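Local coordinates for protein L-lysine 6-oxidase (PDB 3WEU) that oxidises the epsilon-amino group of free L-lysine with a cysteine tryptophylquinone cofactor, releasing the hydrogen peroxide that makes it antibacterial, at residues V47-E52 against L629-D634; D588-E593 against G607-Y612. One frame throughout, in Å; residues are numbered along the deposited sequence.

Contact 1 of 2, residues V47-E52 against L629-D634; sequences VNFKDE and LAFIRD. With EDO (1,2-ethanediol), chain L.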
loop_
_atom_site.group_PDB
_atom_site.type_symbol
_atom_site.label_atom_id
_atom_site.label_comp_id
_atom_site.label_asym_id
_atom_site.label_seq_id
_atom_site.Cartn_x
_atom_site.Cartn_y
_atom_site.Cartn_z
ATOM N N VAL A 47 -42.326 6.139 -2.484
ATOM C CA VAL A 47 -42.547 4.832 -1.923
ATOM C C VAL A 47 -41.186 4.256 -1.590
ATOM O O VAL A 47 -40.874 4.179 -0.411
ATOM C CB VAL A 47 -43.345 3.953 -2.901
ATOM C CG1 VAL A 47 -43.531 2.558 -2.334
ATOM C CG2 VAL A 47 -44.689 4.624 -3.235
ATOM N N ASN A 48 -40.388 3.827 -2.574
ATOM C CA ASN A 48 -39.027 3.372 -2.310
ATOM C C ASN A 48 -37.953 4.299 -2.854
ATOM O O ASN A 48 -38.084 4.759 -3.971
ATOM C CB ASN A 48 -38.815 1.982 -2.882
ATOM C CG ASN A 48 -39.677 0.914 -2.194
ATOM O OD1 ASN A 48 -39.980 0.964 -1.028
ATOM N ND2 ASN A 48 -40.111 -0.006 -2.962
ATOM N N PHE A 49 -36.901 4.549 -2.082
ATOM C CA PHE A 49 -35.852 5.416 -2.544
ATOM C C PHE A 49 -34.960 4.714 -3.572
ATOM O O PHE A 49 -34.249 5.377 -4.366
ATOM C CB PHE A 49 -34.972 5.816 -1.374
ATOM C CG PHE A 49 -35.630 6.723 -0.407
ATOM C CD1 PHE A 49 -36.085 6.247 0.819
ATOM C CD2 PHE A 49 -35.768 8.098 -0.720
ATOM C CE1 PHE A 49 -36.678 7.116 1.749
ATOM C CE2 PHE A 49 -36.357 8.958 0.237
ATOM C CZ PHE A 49 -36.821 8.460 1.427
ATOM N N LYS A 50 -34.953 3.385 -3.500
ATOM C CA LYS A 50 -34.092 2.563 -4.344
ATOM C C LYS A 50 -34.965 1.713 -5.262
ATOM O O LYS A 50 -36.108 1.405 -4.953
ATOM C CB LYS A 50 -33.212 1.624 -3.532
ATOM C CG LYS A 50 -32.307 2.341 -2.540
ATOM C CD LYS A 50 -31.258 1.409 -2.023
ATOM C CE LYS A 50 -30.464 2.012 -0.874
ATOM N NZ LYS A 50 -29.455 1.138 -0.321
ATOM N N ASP A 51 -34.421 1.346 -6.396
ATOM C CA ASP A 51 -35.143 0.431 -7.283
ATOM C C ASP A 51 -34.968 -0.982 -6.811
ATOM O O ASP A 51 -34.361 -1.263 -5.768
ATOM C CB ASP A 51 -34.652 0.625 -8.729
ATOM C CG ASP A 51 -33.277 0.155 -8.970
ATOM O OD1 ASP A 51 -32.623 -0.527 -8.152
ATOM O OD2 ASP A 51 -32.777 0.484 -10.041
ATOM N N GLU A 52 -35.509 -1.928 -7.576
ATOM C CA GLU A 52 -35.499 -3.314 -7.133
ATOM C C GLU A 52 -34.142 -3.905 -7.033
ATOM O O GLU A 52 -33.949 -4.817 -6.257
ATOM C CB GLU A 52 -36.387 -4.196 -8.043
ATOM C CG GLU A 52 -37.860 -3.968 -7.744
ATOM C CD GLU A 52 -38.752 -5.073 -8.312
ATOM O OE1 GLU A 52 -38.390 -5.662 -9.365
ATOM O OE2 GLU A 52 -39.804 -5.365 -7.694
ATOM N N LEU A 629 -26.141 1.847 1.395
ATOM C CA LEU A 629 -26.571 2.311 2.748
ATOM C C LEU A 629 -28.039 2.588 2.834
ATOM O O LEU A 629 -28.733 2.747 1.826
ATOM C CB LEU A 629 -25.790 3.532 3.227
ATOM C CG LEU A 629 -24.291 3.232 3.340
ATOM C CD1 LEU A 629 -23.406 4.468 3.382
ATOM C CD2 LEU A 629 -23.982 2.396 4.561
ATOM N N ALA A 630 -28.542 2.578 4.065
ATOM C CA ALA A 630 -29.948 2.704 4.319
ATOM C C ALA A 630 -30.431 4.141 4.184
ATOM O O ALA A 630 -29.672 5.106 4.374
ATOM C CB ALA A 630 -30.235 2.262 5.732
ATOM N N PHE A 631 -31.725 4.266 3.977
ATOM C CA PHE A 631 -32.410 5.532 4.158
ATOM C C PHE A 631 -33.137 5.460 5.474
ATOM O O PHE A 631 -33.943 4.516 5.729
ATOM C CB PHE A 631 -33.431 5.746 3.054
ATOM C CG PHE A 631 -32.804 6.150 1.761
ATOM C CD1 PHE A 631 -32.149 5.210 0.975
ATOM C CD2 PHE A 631 -32.715 7.494 1.409
ATOM C CE1 PHE A 631 -31.479 5.600 -0.186
ATOM C CE2 PHE A 631 -32.061 7.897 0.238
ATOM C CZ PHE A 631 -31.455 6.930 -0.567
ATOM N N ILE A 632 -32.882 6.446 6.292
ATOM C CA ILE A 632 -33.511 6.543 7.630
ATOM C C ILE A 632 -34.831 7.267 7.445
ATOM O O ILE A 632 -34.867 8.386 6.969
ATOM C CB ILE A 632 -32.619 7.300 8.638
ATOM C CG1 ILE A 632 -31.194 6.789 8.588
ATOM C CG2 ILE A 632 -33.190 7.223 10.047
ATOM C CD1 ILE A 632 -31.006 5.275 8.769
ATOM N N ARG A 633 -35.926 6.608 7.826
ATOM C CA ARG A 633 -37.228 7.141 7.586
ATOM C C ARG A 633 -38.280 6.778 8.640
ATOM O O ARG A 633 -38.129 5.774 9.372
ATOM C CB ARG A 633 -37.629 6.726 6.201
ATOM C CG ARG A 633 -38.843 5.921 6.011
ATOM C CD ARG A 633 -39.084 5.609 4.552
ATOM N NE ARG A 633 -40.155 6.359 4.026
ATOM C CZ ARG A 633 -40.584 6.232 2.770
ATOM N NH1 ARG A 633 -39.979 5.406 1.916
ATOM N NH2 ARG A 633 -41.624 6.892 2.365
ATOM N N ASP A 634 -39.288 7.651 8.751
ATOM C CA ASP A 634 -40.288 7.519 9.740
ATOM C C ASP A 634 -41.289 6.420 9.316
ATOM O O ASP A 634 -42.037 6.589 8.333
ATOM C CB ASP A 634 -40.986 8.845 10.007
ATOM C CG ASP A 634 -42.013 8.778 11.100
ATOM O OD1 ASP A 634 -42.161 7.760 11.778
ATOM O OD2 ASP A 634 -42.756 9.806 11.244
HETATM C C1 EDO L . -38.430 -0.380 -9.999
HETATM O O1 EDO L . -37.288 -1.165 -9.757
HETATM C C2 EDO L . -38.778 0.284 -8.724
HETATM O O2 EDO L . -38.228 1.623 -8.786
#

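Contact 2 of 2, residues D588-E593 against G607-Y612; sequences DVLTGE and GQQINY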
loop_
_atom_site.group_PDB
_atom_site.type_symbol
_atom_site.label_atom_id
_atom_site.label_comp_id
_atom_site.label_asym_id
_atom_site.label_seq_id
_atom_site.Cartn_x
_atom_site.Cartn_y
_atom_site.Cartn_z
ATOM N N ASP A 588 -25.660 6.706 14.406
ATOM C CA ASP A 588 -26.259 5.760 15.337
ATOM C C ASP A 588 -27.737 5.683 14.994
ATOM O O ASP A 588 -28.454 6.658 15.166
ATOM C CB ASP A 588 -26.046 6.228 16.748
ATOM C CG ASP A 588 -24.607 6.619 17.002
ATOM O OD1 ASP A 588 -24.245 7.798 16.850
ATOM O OD2 ASP A 588 -23.818 5.708 17.275
ATOM N N VAL A 589 -28.145 4.542 14.447
ATOM C CA VAL A 589 -29.484 4.363 13.859
ATOM C C VAL A 589 -30.105 3.066 14.289
ATOM O O VAL A 589 -29.390 2.138 14.741
ATOM C CB VAL A 589 -29.438 4.420 12.324
ATOM C CG1 VAL A 589 -28.986 5.773 11.840
ATOM C CG2 VAL A 589 -28.614 3.303 11.730
ATOM N N LEU A 590 -31.437 2.975 14.146
ATOM C CA LEU A 590 -32.192 1.785 14.579
ATOM C C LEU A 590 -32.384 0.844 13.421
ATOM O O LEU A 590 -32.716 1.287 12.285
ATOM C CB LEU A 590 -33.560 2.219 15.147
ATOM C CG LEU A 590 -33.553 3.188 16.334
ATOM C CD1 LEU A 590 -35.005 3.418 16.762
ATOM C CD2 LEU A 590 -32.774 2.528 17.468
ATOM N N THR A 591 -32.145 -0.451 13.662
ATOM C CA THR A 591 -32.435 -1.429 12.689
ATOM C C THR A 591 -33.923 -1.498 12.470
ATOM O O THR A 591 -34.724 -1.399 13.405
ATOM C CB THR A 591 -31.948 -2.833 13.099
ATOM O OG1 THR A 591 -32.437 -3.077 14.430
ATOM C CG2 THR A 591 -30.476 -2.891 13.091
ATOM N N GLY A 592 -34.273 -1.766 11.224
ATOM C CA GLY A 592 -35.653 -1.689 10.733
ATOM C C GLY A 592 -36.330 -2.949 10.132
ATOM O O GLY A 592 -37.490 -2.884 9.732
ATOM N N GLU A 593 -35.593 -4.051 9.927
ATOM C CA GLU A 593 -36.191 -5.229 9.243
ATOM C C GLU A 593 -37.107 -5.926 10.262
ATOM O O GLU A 593 -36.647 -6.381 11.275
ATOM C CB GLU A 593 -35.074 -6.163 8.770
ATOM C CG GLU A 593 -34.110 -5.466 7.777
ATOM C CD GLU A 593 -34.701 -5.104 6.446
ATOM O OE1 GLU A 593 -35.814 -5.632 6.115
ATOM O OE2 GLU A 593 -34.084 -4.272 5.736
ATOM N N GLY A 607 -35.047 -2.743 15.913
ATOM C CA GLY A 607 -35.190 -1.840 17.061
ATOM C C GLY A 607 -33.877 -1.646 17.826
ATOM O O GLY A 607 -33.859 -0.956 18.843
ATOM N N GLN A 608 -32.745 -2.174 17.298
ATOM C CA GLN A 608 -31.484 -2.087 17.983
ATOM C C GLN A 608 -30.691 -0.925 17.385
ATOM O O GLN A 608 -30.693 -0.796 16.142
ATOM C CB GLN A 608 -30.689 -3.368 17.740
ATOM C CG GLN A 608 -29.400 -3.402 18.558
ATOM C CD GLN A 608 -28.630 -4.677 18.455
ATOM O OE1 GLN A 608 -29.123 -5.686 17.952
ATOM N NE2 GLN A 608 -27.382 -4.621 18.905
ATOM N N GLN A 609 -30.010 -0.096 18.203
ATOM C CA GLN A 609 -29.219 0.972 17.671
ATOM C C GLN A 609 -27.873 0.463 17.250
ATOM O O GLN A 609 -27.213 -0.170 18.025
ATOM C CB GLN A 609 -29.040 2.111 18.660
ATOM C CG GLN A 609 -28.499 3.369 17.992
ATOM C CD GLN A 609 -28.033 4.379 19.011
ATOM O OE1 GLN A 609 -27.047 4.135 19.740
ATOM N NE2 GLN A 609 -28.795 5.468 19.154
ATOM N N ILE A 610 -27.464 0.713 16.044
ATOM C CA ILE A 610 -26.191 0.198 15.562
ATOM C C ILE A 610 -25.565 1.208 14.666
ATOM O O ILE A 610 -26.146 2.202 14.312
ATOM C CB ILE A 610 -26.353 -1.136 14.758
ATOM C CG1 ILE A 610 -26.911 -0.972 13.373
ATOM C CG2 ILE A 610 -27.099 -2.159 15.550
ATOM C CD1 ILE A 610 -28.156 -0.221 13.214
ATOM N N ASN A 611 -24.331 0.951 14.280
ATOM C CA ASN A 611 -23.646 1.905 13.408
ATOM C C ASN A 611 -24.195 1.914 11.972
ATOM O O ASN A 611 -24.300 0.867 11.251
ATOM C CB ASN A 611 -22.143 1.661 13.396
ATOM C CG ASN A 611 -21.417 2.655 12.471
ATOM O OD1 ASN A 611 -21.042 2.355 11.337
ATOM N ND2 ASN A 611 -21.196 3.842 12.984
ATOM N N TYR A 612 -24.539 3.111 11.534
ATOM C CA TYR A 612 -25.141 3.296 10.217
ATOM C C TYR A 612 -24.269 2.740 9.053
ATOM O O TYR A 612 -24.772 2.240 8.053
ATOM C CB TYR A 612 -25.375 4.796 9.979
ATOM C CG TYR A 612 -25.839 5.176 8.590
ATOM C CD1 TYR A 612 -27.160 4.953 8.194
ATOM C CD2 TYR A 612 -24.981 5.736 7.670
ATOM C CE1 TYR A 612 -27.609 5.285 6.948
ATOM C CE2 TYR A 612 -25.423 6.085 6.436
ATOM C CZ TYR A 612 -26.737 5.829 6.070
ATOM O OH TYR A 612 -27.172 6.124 4.831
HETATM O O HOH W 1 -30.615 6.384 17.089
HETATM O O HOH W 2 -21.923 4.094 15.859
#

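Contact 1 of 2, residues V47-E52 against L629-D634
F49 and F631 lie face against face as an offset stack, their planes only 8° from parallel and their centroids 4.2 Å apart. The displacement brings F49 CB, rather than the middle of its ring, over the centre of the F631 ring, a CH-pi contact with CB 3.6 Å from the centroid. In both phenylalanines CG sits anti to the carbonyl carbon (chi1 -70° and -76°), which lets the two flat rings overlap between backbones that run nearly antiparallel.

A cation flanks the stack at each end. The extended chain of K50 passes the F631 rim, CE lying near the ring plane, and carries NZ to L629 O at 2.8 Å; the ammonium approaches from above the carbonyl plane. R633 bends at chi3 and delivers NH1 to V47 O, also at 2.8 Å, with its guanidinium steeply inclined to the nearby F49 ring.

Farther out, K50 NZ also donates to the carbonyls of S627 and E649, so three backbone oxygens grip one ammonium. The carboxylate of E649 accepts from F49 N, and F631 is bonded through its backbone to T648 of the neighbouring strand 645-648. An ethanediol molecule, probably from the crystallisation liquor, accepts a hydrogen bond from E52 N. Loop 47-52 therefore meets segment 629-634 through side chains: aromatic dispersion supplies the centre, while long cationic side chains each bond a backbone carbonyl of the opposite segment.

Contact 2 of 2, residues D588-E593 against G607-Y612
V589 and I610 form the antiparallel hydrogen-bonded pair at the middle of a short two-stranded sheet. I610 N donates to V589 O at 2.7 Å and V589 N returns a bond to I610 O at 3.1 Å, nearly straight at 177°. V589 O also receives the CA-H of Q609.

Past the strand ends the pairing continues through T591, whose N donates to Q608 O and whose carbonyl takes G607 N. With OG1 held between backbone N and carbonyl carbon (chi1 50°), the hydroxyl accepts from Q608 N at 3.0 Å; it is also hydrogen-bonded to the carbonyl of P605. A threonine suits this place because its other branch, CG2, packs on I610 CD1 at 3.5 Å. G607 has a positive phi, where a CB would jam against the preceding carbonyl.

Two waters bridge the strands beside D588, Q609 and N611. One donates to the backbone D588 O and accepts from Q609 NE2; another donates to D588 OD2 and accepts from N611 ND2. D588 OD1 is bound to Y579 OH, and Q609 NE2 to N314 OD1, while the side chain of Q609 lies along the opposing strand, its amide carbon CD 3.5 Å from D588 CB.

The other face is apolar: V589 CG2 touches I610 CD1, and V589 CG2 lies 4.0 Å from Y612 CB. Polar side chains thus find partners in water and in residues outside the pair, Y579 and N314 among them, while V589, I610 and the T591 methyl, with Y612, make the apolar contacts of the antiparallel pair.

Overall arrangement
Contact 1 is the more buried, joining a loop of the N-terminal family region to a strand nearly 600 residues later; contact 2 is local, pairing two strands separated by a short connection that includes helix 596-602, and one of its faces is wet. Their chemistry follows: contact 1 relies on side chains, aromatic and cationic, whereas contact 2 is carried by backbone bonds and bridging waters. The two meet through segment 629-634. Y612 OH reaches A630 O at 2.7 Å, probably as a hydrogen bond, and I632 CD1 packs on V589 CG1 at 3.7 Å, so segment 629-634 turns F631 and R633 to loop 47-52 while I632 and A630 O face contact 2.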